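Local atomic coordinates of protein mini spindles (Drosophila melanogaster, PDB entry 5VJC), a protein that probably binds tubulin through TOG domains built from HEAT repeats, and so promotes microtubule dynamics and formation of the mitotic spindle. Residues 99-104 with 138-143; 187-192 with 224-229. One frame throughout, in Å; residues are numbered along the deposited sequence.

Contact 1: 99-104 with 138-143; sequences RFYDTN and VPHLLL
In this TOG domain the turn between helix 89-99 and helix 105-124 meets the later part of helix 131-142 and Leu143 through two aromatic residues, Phe100 and Tyr101. Tyr101 makes the polar link: its OH lies 2.7 Å from ND1 of His140, in a hydrogen bond whose proton either residue could give. Each ring takes the bond at its edge, near its own plane, yet the two planes stand 68° apart. The rings therefore meet rim to rim and do not stack. On the same phenol, CZ lies 3.5 Å from CD1 of Leu143. Phe100 adds ring contacts. Its CB bond is directed at helix 131-142, and chi1 of -69° carries the CD2-CE2 side of the ring to His140 and Leu141. CE2 comes to 4.0 Å from CB of Leu141. CD2 touches the backbone carbonyl of His140, 3.6 Å from its O. Leu108 and Leu115 of helix 105-124 also touch Phe100, and Phe31 meets the His140 ring. A phenylalanine in place of Tyr101 would probably leave ND1 of His140 without this partner and the imidazole less fixed in rotation. Such packing of an interhelical loop on a neighbouring helix fits the stacked-helix solenoid of HEAT-repeat TOG domains.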
ATOM      1  N   ARG A  99       2.866  -7.409  10.074  1.00 38.86           N
ATOM      2  CA  ARG A  99       2.498  -6.468  11.131  1.00 37.97           C
ATOM      3  C   ARG A  99       1.278  -5.607  10.802  1.00 43.21           C
ATOM      4  O   ARG A  99       0.671  -5.010  11.696  1.00 39.26           O
ATOM      5  CB  ARG A  99       3.685  -5.546  11.454  1.00 39.05           C
ATOM      6  CG  ARG A  99       4.787  -6.281  12.201  1.00 39.78           C
ATOM      7  CD  ARG A  99       4.126  -7.183  13.216  1.00 43.32           C
ATOM      8  NE  ARG A  99       4.939  -8.306  13.667  1.00 51.34           N
ATOM      9  CZ  ARG A  99       5.463  -9.238  12.883  1.00 47.66           C
ATOM     10  NH1 ARG A  99       5.309  -9.180  11.567  1.00 49.70           N
ATOM     11  NH2 ARG A  99       6.178 -10.228  13.415  1.00 53.36           N
ATOM     12  N   PHE A 100       0.926  -5.525   9.526  1.00 33.82           N
ATOM     13  CA  PHE A 100      -0.270  -4.778   9.152  1.00 36.52           C
ATOM     14  C   PHE A 100      -1.548  -5.503   9.576  1.00 37.22           C
ATOM     15  O   PHE A 100      -2.603  -4.884   9.669  1.00 43.18           O
ATOM     16  CB  PHE A 100      -0.292  -4.509   7.651  1.00 30.57           C
ATOM     17  CG  PHE A 100       0.764  -3.531   7.194  1.00 31.06           C
ATOM     18  CD1 PHE A 100       1.392  -2.689   8.095  1.00 28.85           C
ATOM     19  CD2 PHE A 100       1.137  -3.470   5.859  1.00 28.67           C
ATOM     20  CE1 PHE A 100       2.367  -1.783   7.672  1.00 25.61           C
ATOM     21  CE2 PHE A 100       2.112  -2.568   5.426  1.00 27.05           C
ATOM     22  CZ  PHE A 100       2.724  -1.726   6.336  1.00 28.77           C
ATOM     23  N   TYR A 101      -1.457  -6.806   9.831  1.00 37.83           N
ATOM     24  CA  TYR A 101      -2.636  -7.578  10.234  1.00 39.48           C
ATOM     25  C   TYR A 101      -2.772  -7.695  11.749  1.00 45.84           C
ATOM     26  O   TYR A 101      -3.814  -8.105  12.258  1.00 48.97           O
ATOM     27  CB  TYR A 101      -2.602  -8.960   9.593  1.00 36.54           C
ATOM     28  CG  TYR A 101      -2.817  -8.876   8.108  1.00 35.83           C
ATOM     29  CD1 TYR A 101      -1.749  -8.657   7.245  1.00 37.13           C
ATOM     30  CD2 TYR A 101      -4.093  -8.955   7.568  1.00 35.14           C
ATOM     31  CE1 TYR A 101      -1.937  -8.557   5.879  1.00 34.70           C
ATOM     32  CE2 TYR A 101      -4.293  -8.851   6.204  1.00 37.16           C
ATOM     33  CZ  TYR A 101      -3.211  -8.658   5.366  1.00 34.02           C
ATOM     34  OH  TYR A 101      -3.403  -8.563   4.013  1.00 34.66           O
ATOM     35  N   ASP A 102      -1.721  -7.322  12.470  1.00 51.45           N
ATOM     36  CA  ASP A 102      -1.802  -7.260  13.923  1.00 55.44           C
ATOM     37  C   ASP A 102      -2.575  -6.013  14.321  1.00 57.49           C
ATOM     38  O   ASP A 102      -2.646  -5.041  13.563  1.00 55.97           O
ATOM     39  CB  ASP A 102      -0.406  -7.273  14.553  1.00 60.95           C
ATOM     40  CG  ASP A 102       0.390  -8.545  14.211  1.00 55.82           C
ATOM     41  OD1 ASP A 102      -0.195  -9.516  13.673  1.00 56.30           O
ATOM     42  OD2 ASP A 102       1.606  -8.574  14.500  1.00 50.00           O
ATOM     43  N   THR A 103      -3.170  -6.043  15.506  1.00 64.10           N
ATOM     44  CA  THR A 103      -4.096  -4.989  15.905  1.00 64.50           C
ATOM     45  C   THR A 103      -3.439  -3.900  16.731  1.00 62.47           C
ATOM     46  O   THR A 103      -4.131  -3.159  17.433  1.00 65.83           O
ATOM     47  CB  THR A 103      -5.281  -5.544  16.733  1.00 67.21           C
ATOM     48  OG1 THR A 103      -4.780  -6.154  17.927  1.00 69.17           O
ATOM     49  CG2 THR A 103      -6.076  -6.574  15.934  1.00 66.88           C
ATOM     50  N   ASN A 104      -2.118  -3.782  16.672  1.00 46.20           N
ATOM     51  CA  ASN A 104      -1.497  -2.804  17.548  1.00 42.62           C
ATOM     52  C   ASN A 104      -1.184  -1.491  16.840  1.00 40.12           C
ATOM     53  O   ASN A 104      -0.405  -1.455  15.883  1.00 35.76           O
ATOM     54  CB  ASN A 104      -0.233  -3.367  18.175  1.00 46.14           C
ATOM     55  CG  ASN A 104       0.218  -2.547  19.350  1.00 42.65           C
ATOM     56  OD1 ASN A 104       0.905  -1.541  19.188  1.00 41.76           O
ATOM     57  ND2 ASN A 104      -0.188  -2.952  20.546  1.00 46.46           N
ATOM     58  N   VAL A 138       2.252  -3.357  -1.503  1.00 20.32           N
ATOM     59  CA  VAL A 138       1.210  -2.334  -1.650  1.00 26.23           C
ATOM     60  C   VAL A 138      -0.231  -2.759  -1.289  1.00 21.49           C
ATOM     61  O   VAL A 138      -0.909  -1.998  -0.618  1.00 20.18           O
ATOM     62  CB  VAL A 138       1.233  -1.767  -3.082  1.00 21.02           C
ATOM     63  CG1 VAL A 138       0.173  -0.660  -3.276  1.00 19.97           C
ATOM     64  CG2 VAL A 138       2.631  -1.253  -3.395  1.00 19.96           C
ATOM     65  N   PRO A 139      -0.699  -3.962  -1.710  1.00 24.20           N
ATOM     66  CA  PRO A 139      -2.082  -4.331  -1.350  1.00 27.06           C
ATOM     67  C   PRO A 139      -2.301  -4.367   0.159  1.00 24.99           C
ATOM     68  O   PRO A 139      -3.376  -3.996   0.654  1.00 21.88           O
ATOM     69  CB  PRO A 139      -2.253  -5.744  -1.934  1.00 26.78           C
ATOM     70  CG  PRO A 139      -1.196  -5.885  -2.929  1.00 27.09           C
ATOM     71  CD  PRO A 139      -0.068  -4.975  -2.569  1.00 23.11           C
ATOM     72  N   HIS A 140      -1.264  -4.807   0.872  1.00 20.99           N
ATOM     73  CA  HIS A 140      -1.329  -4.956   2.303  1.00 23.03           C
ATOM     74  C   HIS A 140      -1.236  -3.615   2.989  1.00 22.20           C
ATOM     75  O   HIS A 140      -1.926  -3.374   3.989  1.00 22.18           O
ATOM     76  CB  HIS A 140      -0.222  -5.897   2.792  1.00 21.72           C
ATOM     77  CG  HIS A 140      -0.261  -7.235   2.136  1.00 29.63           C
ATOM     78  ND1 HIS A 140      -1.220  -8.178   2.436  1.00 28.61           N
ATOM     79  CD2 HIS A 140       0.509  -7.770   1.158  1.00 23.42           C
ATOM     80  CE1 HIS A 140      -1.018  -9.252   1.690  1.00 38.70           C
ATOM     81  NE2 HIS A 140       0.023  -9.030   0.905  1.00 31.17           N
ATOM     82  N   LEU A 141      -0.371  -2.749   2.468  1.00 21.59           N
ATOM     83  CA  LEU A 141      -0.306  -1.388   2.976  1.00 25.50           C
ATOM     84  C   LEU A 141      -1.662  -0.701   2.813  1.00 22.26           C
ATOM     85  O   LEU A 141      -2.172  -0.108   3.750  1.00 20.82           O
ATOM     86  CB  LEU A 141       0.775  -0.594   2.247  1.00 22.23           C
ATOM     87  CG  LEU A 141       0.812   0.920   2.387  1.00 21.58           C
ATOM     88  CD1 LEU A 141       1.293   1.307   3.789  1.00 19.30           C
ATOM     89  CD2 LEU A 141       1.728   1.546   1.245  1.00 16.45           C
ATOM     90  N   LEU A 142      -2.246  -0.819   1.622  1.00 20.94           N
ATOM     91  CA  LEU A 142      -3.507  -0.146   1.323  1.00 27.21           C
ATOM     92  C   LEU A 142      -4.654  -0.573   2.233  1.00 26.50           C
ATOM     93  O   LEU A 142      -5.573   0.211   2.472  1.00 24.57           O
ATOM     94  CB  LEU A 142      -3.900  -0.372  -0.130  1.00 21.61           C
ATOM     95  CG  LEU A 142      -3.372   0.708  -1.071  1.00 30.48           C
ATOM     96  CD1 LEU A 142      -3.351   0.180  -2.490  1.00 27.85           C
ATOM     97  CD2 LEU A 142      -4.259   1.954  -0.979  1.00 26.05           C
ATOM     98  N   LEU A 143      -4.597  -1.810   2.729  1.00 23.62           N
ATOM     99  CA  LEU A 143      -5.570  -2.313   3.695  1.00 24.13           C
ATOM    100  C   LEU A 143      -5.724  -1.415   4.904  1.00 27.05           C
ATOM    101  O   LEU A 143      -6.789  -1.363   5.495  1.00 27.52           O
ATOM    102  CB  LEU A 143      -5.189  -3.717   4.178  1.00 23.83           C
ATOM    103  CG  LEU A 143      -5.595  -4.862   3.248  1.00 33.41           C
ATOM    104  CD1 LEU A 143      -5.276  -6.181   3.927  1.00 41.08           C
ATOM    105  CD2 LEU A 143      -7.086  -4.792   2.873  1.00 39.36           C
TER

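Contact 2: 187-192 with 224-229; sequences QRTECL and NSVRNA
Thr189 and Leu192 of helix 185-202 pack against Val226 and Ala229 of helix 224-241. The short helical segments run nearly parallel, 16° apart, with axes 8.4 Å from each other at closest approach. The tight part is mostly van der Waals contact. CB of Leu192 sits 3.6 Å from CB of Ala229, whose small side chain points at the other helix. Farther out on this leucine, CD1 lies 3.8 Å from CG1 of Val226; the two side chains cross at about a right angle. That CD1 of Leu192 also lies 3.6 Å from the carbonyl O of Val226. Thr189 touches Ser225, Val226 and Ala229. Its chi1 of -55° sets OG1 beside the backbone N and CG2 anti to it, and this methyl CG2 of Thr189 packs 3.5 Å from the carbonyl O of Ser225. The hydroxyl OG1 of Thr189 lies 3.3 Å from CG2 of Val226 but is hydrogen-bonded within its own helix, to the O of Ala185. No hydrogen bond joins the two segments.

Helices 185-202 and 224-241 thus lie side by side, nearly parallel, as in a HEAT-repeat array, the architecture of TOG domains.

The margins are looser and more polar. On one, CB of the exposed Ser225 stands 3.7 Å from OG1 of Thr189. On another, Arg188 bends at chi3 (-62°) and brings NH2 only to 4.2 Å from CG2 of Val226. Its guanidinium is held instead by a salt bridge to Asp221 and a hydrogen bond to the O of Ser182.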
ATOM      1  N   GLN A 187     -12.767   2.124   4.401  1.00 29.05           N
ATOM      2  CA  GLN A 187     -11.833   1.692   3.361  1.00 27.58           C
ATOM      3  C   GLN A 187     -12.280   2.203   1.999  1.00 27.64           C
ATOM      4  O   GLN A 187     -11.478   2.771   1.257  1.00 24.45           O
ATOM      5  CB  GLN A 187     -11.704   0.163   3.322  1.00 28.24           C
ATOM      6  CG  GLN A 187     -10.648  -0.350   2.364  1.00 32.76           C
ATOM      7  CD  GLN A 187      -9.233  -0.002   2.802  1.00 28.41           C
ATOM      8  OE1 GLN A 187      -9.023   0.538   3.887  1.00 28.07           O
ATOM      9  NE2 GLN A 187      -8.257  -0.312   1.954  1.00 29.49           N
ATOM     10  N   ARG A 188     -13.561   2.015   1.673  1.00 23.79           N
ATOM     11  CA  ARG A 188     -14.067   2.497   0.378  1.00 25.25           C
ATOM     12  C   ARG A 188     -13.912   4.018   0.270  1.00 25.81           C
ATOM     13  O   ARG A 188     -13.446   4.535  -0.746  1.00 23.71           O
ATOM     14  CB  ARG A 188     -15.529   2.084   0.162  1.00 29.67           C
ATOM     15  CG  ARG A 188     -15.730   0.563   0.103  1.00 29.33           C
ATOM     16  CD  ARG A 188     -17.078   0.175  -0.508  1.00 32.38           C
ATOM     17  NE  ARG A 188     -18.223   0.665   0.253  1.00 33.82           N
ATOM     18  CZ  ARG A 188     -18.657   0.119   1.386  1.00 38.34           C
ATOM     19  NH1 ARG A 188     -18.030  -0.939   1.899  1.00 36.62           N
ATOM     20  NH2 ARG A 188     -19.717   0.623   2.016  1.00 35.80           N
ATOM     21  N   THR A 189     -14.252   4.730   1.340  1.00 29.87           N
ATOM     22  CA  THR A 189     -14.135   6.186   1.346  1.00 28.23           C
ATOM     23  C   THR A 189     -12.696   6.670   1.125  1.00 29.19           C
ATOM     24  O   THR A 189     -12.455   7.557   0.301  1.00 27.81           O
ATOM     25  CB  THR A 189     -14.653   6.779   2.657  1.00 27.91           C
ATOM     26  OG1 THR A 189     -15.994   6.324   2.876  1.00 35.58           O
ATOM     27  CG2 THR A 189     -14.624   8.305   2.612  1.00 32.81           C
ATOM     28  N   GLU A 190     -11.747   6.097   1.858  1.00 24.40           N
ATOM     29  CA  GLU A 190     -10.364   6.566   1.778  1.00 27.96           C
ATOM     30  C   GLU A 190      -9.725   6.193   0.444  1.00 24.44           C
ATOM     31  O   GLU A 190      -8.939   6.966  -0.115  1.00 25.46           O
ATOM     32  CB  GLU A 190      -9.535   6.010   2.950  1.00 24.44           C
ATOM     33  CG  GLU A 190      -9.935   6.580   4.323  1.00 28.92           C
ATOM     34  CD  GLU A 190      -9.641   8.083   4.455  1.00 30.84           C
ATOM     35  OE1 GLU A 190      -8.936   8.632   3.583  1.00 29.62           O
ATOM     36  OE2 GLU A 190     -10.114   8.705   5.431  1.00 34.42           O
ATOM     37  N   CYS A 191     -10.088   5.031  -0.096  1.00 23.68           N
ATOM     38  CA  CYS A 191      -9.589   4.657  -1.412  1.00 23.29           C
ATOM     39  C   CYS A 191     -10.153   5.597  -2.470  1.00 25.92           C
ATOM     40  O   CYS A 191      -9.423   6.031  -3.359  1.00 20.64           O
ATOM     41  CB  CYS A 191      -9.912   3.192  -1.741  1.00 24.10           C
ATOM     42  SG  CYS A 191      -8.834   2.014  -0.858  1.00 26.55           S
ATOM     43  N   LEU A 192     -11.434   5.945  -2.367  1.00 25.10           N
ATOM     44  CA  LEU A 192     -11.997   6.928  -3.306  1.00 22.11           C
ATOM     45  C   LEU A 192     -11.263   8.283  -3.273  1.00 25.40           C
ATOM     46  O   LEU A 192     -10.908   8.814  -4.328  1.00 25.42           O
ATOM     47  CB  LEU A 192     -13.485   7.134  -3.031  1.00 24.68           C
ATOM     48  CG  LEU A 192     -14.381   5.992  -3.521  1.00 27.14           C
ATOM     49  CD1 LEU A 192     -15.754   6.006  -2.798  1.00 27.51           C
ATOM     50  CD2 LEU A 192     -14.533   6.033  -5.045  1.00 27.68           C
ATOM     51  N   ASN A 224     -22.974   7.734   3.768  1.00 46.41           N
ATOM     52  CA  ASN A 224     -22.856   9.093   3.247  1.00 46.19           C
ATOM     53  C   ASN A 224     -21.411   9.524   2.964  1.00 41.05           C
ATOM     54  O   ASN A 224     -21.174  10.409   2.151  1.00 42.36           O
ATOM     55  CB  ASN A 224     -23.503  10.091   4.215  1.00 51.50           C
ATOM     56  CG  ASN A 224     -25.028   9.952   4.282  1.00 58.72           C
ATOM     57  OD1 ASN A 224     -25.689   9.750   3.261  1.00 55.83           O
ATOM     58  ND2 ASN A 224     -25.587  10.070   5.489  1.00 49.84           N
ATOM     59  N   SER A 225     -20.446   8.909   3.638  1.00 44.11           N
ATOM     60  CA  SER A 225     -19.052   9.279   3.413  1.00 42.03           C
ATOM     61  C   SER A 225     -18.541   8.685   2.107  1.00 37.24           C
ATOM     62  O   SER A 225     -17.740   9.301   1.400  1.00 35.67           O
ATOM     63  CB  SER A 225     -18.176   8.836   4.584  1.00 40.59           C
ATOM     64  OG  SER A 225     -18.414   9.659   5.718  1.00 49.75           O
ATOM     65  N   VAL A 226     -19.017   7.489   1.785  1.00 31.62           N
ATOM     66  CA  VAL A 226     -18.656   6.854   0.532  1.00 29.97           C
ATOM     67  C   VAL A 226     -19.273   7.626  -0.637  1.00 35.59           C
ATOM     68  O   VAL A 226     -18.611   7.886  -1.649  1.00 31.88           O
ATOM     69  CB  VAL A 226     -19.111   5.382   0.490  1.00 29.66           C
ATOM     70  CG1 VAL A 226     -18.674   4.727  -0.800  1.00 28.26           C
ATOM     71  CG2 VAL A 226     -18.540   4.607   1.698  1.00 29.04           C
ATOM     72  N   ARG A 227     -20.548   7.983  -0.496  1.00 37.11           N
ATOM     73  CA  ARG A 227     -21.225   8.761  -1.529  1.00 41.69           C
ATOM     74  C   ARG A 227     -20.502  10.083  -1.812  1.00 34.98           C
ATOM     75  O   ARG A 227     -20.235  10.401  -2.969  1.00 39.42           O
ATOM     76  CB  ARG A 227     -22.692   9.028  -1.129  1.00 46.32           C
ATOM     77  CG  ARG A 227     -23.430  10.000  -2.059  1.00 52.11           C
ATOM     78  CD  ARG A 227     -24.924  10.113  -1.727  1.00 62.53           C
ATOM     79  NE  ARG A 227     -25.169  10.353  -0.303  1.00 66.28           N
ATOM     80  CZ  ARG A 227     -25.128  11.551   0.274  1.00 67.02           C
ATOM     81  NH1 ARG A 227     -24.841  12.625  -0.451  1.00 65.58           N
ATOM     82  NH2 ARG A 227     -25.362  11.672   1.579  1.00 64.93           N
ATOM     83  N   ASN A 228     -20.192  10.850  -0.761  1.00 35.36           N
ATOM     84  CA  ASN A 228     -19.506  12.133  -0.932  1.00 35.43           C
ATOM     85  C   ASN A 228     -18.113  11.948  -1.566  1.00 35.56           C
ATOM     86  O   ASN A 228     -17.668  12.781  -2.350  1.00 35.68           O
ATOM     87  CB  ASN A 228     -19.379  12.888   0.408  1.00 38.38           C
ATOM     88  CG  ASN A 228     -20.748  13.268   1.017  1.00 52.10           C
ATOM     89  OD1 ASN A 228     -21.754  13.370   0.310  1.00 54.00           O
ATOM     90  ND2 ASN A 228     -20.778  13.474   2.332  1.00 44.79           N
ATOM     91  N   ALA A 229     -17.433  10.849  -1.251  1.00 36.45           N
ATOM     92  CA  ALA A 229     -16.105  10.617  -1.822  1.00 32.90           C
ATOM     93  C   ALA A 229     -16.186  10.255  -3.305  1.00 33.45           C
ATOM     94  O   ALA A 229     -15.361  10.702  -4.102  1.00 35.72           O
ATOM     95  CB  ALA A 229     -15.372   9.525  -1.042  1.00 29.48           C
TER

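How the contacts relate
From the N terminus, the chain leaves helix 89-99 through the turn 99-104, runs along helix 105-124, and returns on helix 131-142. Contact 1 closes this first loop. The chain then passes through helices 150-166 and 169-178 to helix 185-202. Contact 2 closes a second loop, through helix 209-217, when helix 224-241 arrives beside helix 185-202. The two loops follow in series and neither nest nor cross. The centres of contact 1 and contact 2 lie about 19 Å apart. A probable hydrogen bond from Gln187 NE2 to the O of Leu142 joins them directly, so helix 131-142 meets helix 185-202. Together they join the 99-104 loop to helix 131-142, and helix 185-202 to helix 224-241.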